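Local coordinates for N-terminal cyanobactin protease (PDB 4H6W), which probably acts as a subtilisin-like serine endopeptidase, its chain being the N-terminal protease part of a longer cyanobactin maturation enzyme, at residues Lys12-Thr17 against Gly74-Pro79. Sequence-based numbering, arbitrary orientation.
Sequences KLWSET and GQHDSP
His76 points the edge of its imidazole at the face of the Trp14 indole, a T-shaped pair that is the whole of the contact between Lys12-Thr17 and Gly74-Pro79. CE1 of His76 leads, 3.6 Å above the plane of the indole and over its centre; its closest indole atom is CE2 of Trp14, 3.7 Å away. Beside it, NE2 of His76 lies 3.8 Å from CZ2 of Trp14. The planes stand at 73°, and the imidazole centroid is 4.7 Å from that of the six-membered ring. The CA atoms of Trp14 and His76 lie 10.9 Å apart, each side chain setting out toward the other segment, and the rings alone meet in between. In Trp14, CG sits anti to the carbonyl carbon (chi1 -79°), which carries the indole outward from the helix to meet the imidazole.

Each ring is also tied down by a nitrogen: NE1 of Trp14 is hydrogen-bonded to the backbone O of Ile83, and NE2 of His76 to that of Gly82. These neighbouring carbonyls thus help fix how the two rings are turned. An alanine in place of Trp14 is likely to strip the His76 edge of its aromatic partner and leave the Ile83 carbonyl without the indole N-H. His76 is itself the second residue of a type II beta turn from Gln75 to Ser78, where O of Gln75 accepts from both N and OG of Ser78, the hydroxyl in the carbonyl plane at 2.6 Å.

In this subtilisin-like fold the pair is surface packing away from the predicted catalytic triad. It joins helix 10-16, whose Trp14 and Leu13 also touch Leu236 of helix 223-243, to the loop leading from helix 63-73 to strand 88-91 of the parallel sheet.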
loop_
_atom_site.group_PDB
_atom_site.type_symbol
_atom_site.label_atom_id
_atom_site.label_comp_id
_atom_site.label_asym_id
_atom_site.label_seq_id
_atom_site.Cartn_x
_atom_site.Cartn_y
_atom_site.Cartn_z
ATOM N N LYS A 12 -0.864 14.875 -12.643
ATOM C CA LYS A 12 -0.859 16.204 -12.031
ATOM C C LYS A 12 -0.068 16.179 -10.733
ATOM O O LYS A 12 0.674 17.120 -10.440
ATOM C CB LYS A 12 -2.279 16.727 -11.779
ATOM C CG LYS A 12 -2.333 18.220 -11.459
ATOM C CD LYS A 12 -3.527 18.546 -10.560
ATOM C CE LYS A 12 -3.358 19.844 -9.762
ATOM N NZ LYS A 12 -4.361 20.038 -8.660
ATOM N N LEU A 13 -0.222 15.097 -9.967
ATOM C CA LEU A 13 0.508 14.942 -8.715
ATOM C C LEU A 13 2.003 14.821 -8.967
ATOM O O LEU A 13 2.803 15.529 -8.340
ATOM C CB LEU A 13 -0.029 13.765 -7.887
ATOM C CG LEU A 13 0.535 13.567 -6.466
ATOM C CD1 LEU A 13 0.526 14.839 -5.598
ATOM C CD2 LEU A 13 -0.189 12.417 -5.772
ATOM N N TRP A 14 2.378 13.943 -9.893
ATOM C CA TRP A 14 3.780 13.834 -10.334
ATOM C C TRP A 14 4.411 15.151 -10.790
ATOM O O TRP A 14 5.603 15.375 -10.583
ATOM C CB TRP A 14 3.942 12.802 -11.453
ATOM C CG TRP A 14 3.955 11.382 -10.982
ATOM C CD1 TRP A 14 4.262 10.930 -9.725
ATOM C CD2 TRP A 14 3.692 10.224 -11.775
ATOM N NE1 TRP A 14 4.194 9.559 -9.690
ATOM C CE2 TRP A 14 3.844 9.099 -10.932
ATOM C CE3 TRP A 14 3.339 10.026 -13.117
ATOM C CZ2 TRP A 14 3.659 7.792 -11.386
ATOM C CZ3 TRP A 14 3.151 8.726 -13.570
ATOM C CH2 TRP A 14 3.308 7.623 -12.701
ATOM N N SER A 15 3.624 16.018 -11.412
ATOM C CA SER A 15 4.144 17.297 -11.881
ATOM C C SER A 15 4.574 18.165 -10.701
ATOM O O SER A 15 5.414 19.055 -10.849
ATOM C CB SER A 15 3.125 18.022 -12.772
ATOM O OG SER A 15 2.120 18.659 -12.002
ATOM N N GLU A 16 4.006 17.886 -9.529
ATOM C CA GLU A 16 4.399 18.567 -8.287
ATOM C C GLU A 16 5.533 17.841 -7.541
ATOM O O GLU A 16 6.414 18.481 -6.976
ATOM C CB GLU A 16 3.188 18.759 -7.368
ATOM C CG GLU A 16 2.128 19.740 -7.874
ATOM C CD GLU A 16 2.505 21.219 -7.711
ATOM O OE1 GLU A 16 3.220 21.584 -6.747
ATOM O OE2 GLU A 16 2.060 22.034 -8.552
ATOM N N THR A 17 5.507 16.509 -7.534
ATOM C CA THR A 17 6.510 15.719 -6.815
ATOM C C THR A 17 6.472 14.253 -7.239
ATOM O O THR A 17 5.399 13.721 -7.501
ATOM C CB THR A 17 6.377 15.853 -5.261
ATOM O OG1 THR A 17 7.317 14.987 -4.612
ATOM C CG2 THR A 17 4.975 15.523 -4.764
ATOM N N GLY A 74 9.804 1.773 -8.808
ATOM C CA GLY A 74 10.251 1.694 -10.194
ATOM C C GLY A 74 10.653 3.073 -10.689
ATOM O O GLY A 74 9.862 4.017 -10.633
ATOM N N GLN A 75 11.898 3.209 -11.133
ATOM C CA GLN A 75 12.393 4.509 -11.590
ATOM C C GLN A 75 11.764 4.867 -12.926
ATOM O O GLN A 75 11.590 4.007 -13.794
ATOM C CB GLN A 75 13.921 4.515 -11.696
ATOM C CG GLN A 75 14.650 4.386 -10.366
ATOM C CD GLN A 75 14.234 5.426 -9.351
ATOM O OE1 GLN A 75 13.630 5.094 -8.337
ATOM N NE2 GLN A 75 14.544 6.684 -9.613
ATOM N N HIS A 76 11.395 6.125 -13.090
ATOM C CA HIS A 76 10.836 6.546 -14.379
ATOM C C HIS A 76 11.856 6.395 -15.505
ATOM O O HIS A 76 13.053 6.622 -15.315
ATOM C CB HIS A 76 10.227 7.940 -14.280
ATOM C CG HIS A 76 9.030 7.976 -13.384
ATOM N ND1 HIS A 76 8.055 8.945 -13.466
ATOM C CD2 HIS A 76 8.631 7.122 -12.410
ATOM C CE1 HIS A 76 7.124 8.702 -12.563
ATOM N NE2 HIS A 76 7.450 7.602 -11.910
ATOM N N ASP A 77 11.362 5.946 -16.655
ATOM C CA ASP A 77 12.185 5.525 -17.800
ATOM C C ASP A 77 12.676 4.087 -17.711
ATOM O O ASP A 77 13.116 3.530 -18.714
ATOM C CB ASP A 77 13.353 6.483 -18.068
ATOM C CG ASP A 77 12.889 7.910 -18.283
ATOM O OD1 ASP A 77 11.955 8.118 -19.095
ATOM O OD2 ASP A 77 13.445 8.820 -17.628
ATOM N N SER A 78 12.598 3.483 -16.527
ATOM C CA SER A 78 12.841 2.049 -16.398
ATOM C C SER A 78 11.611 1.284 -16.909
ATOM O O SER A 78 10.607 1.896 -17.282
ATOM C CB SER A 78 13.107 1.683 -14.948
ATOM O OG SER A 78 11.886 1.421 -14.280
ATOM N N PRO A 79 11.665 -0.060 -16.909
ATOM C CA PRO A 79 10.496 -0.766 -17.436
ATOM C C PRO A 79 9.245 -0.725 -16.526
ATOM O O PRO A 79 8.173 -1.163 -16.941
ATOM C CB PRO A 79 11.009 -2.201 -17.627
ATOM C CG PRO A 79 12.504 -2.119 -17.527
ATOM C CD PRO A 79 12.771 -0.983 -16.594
#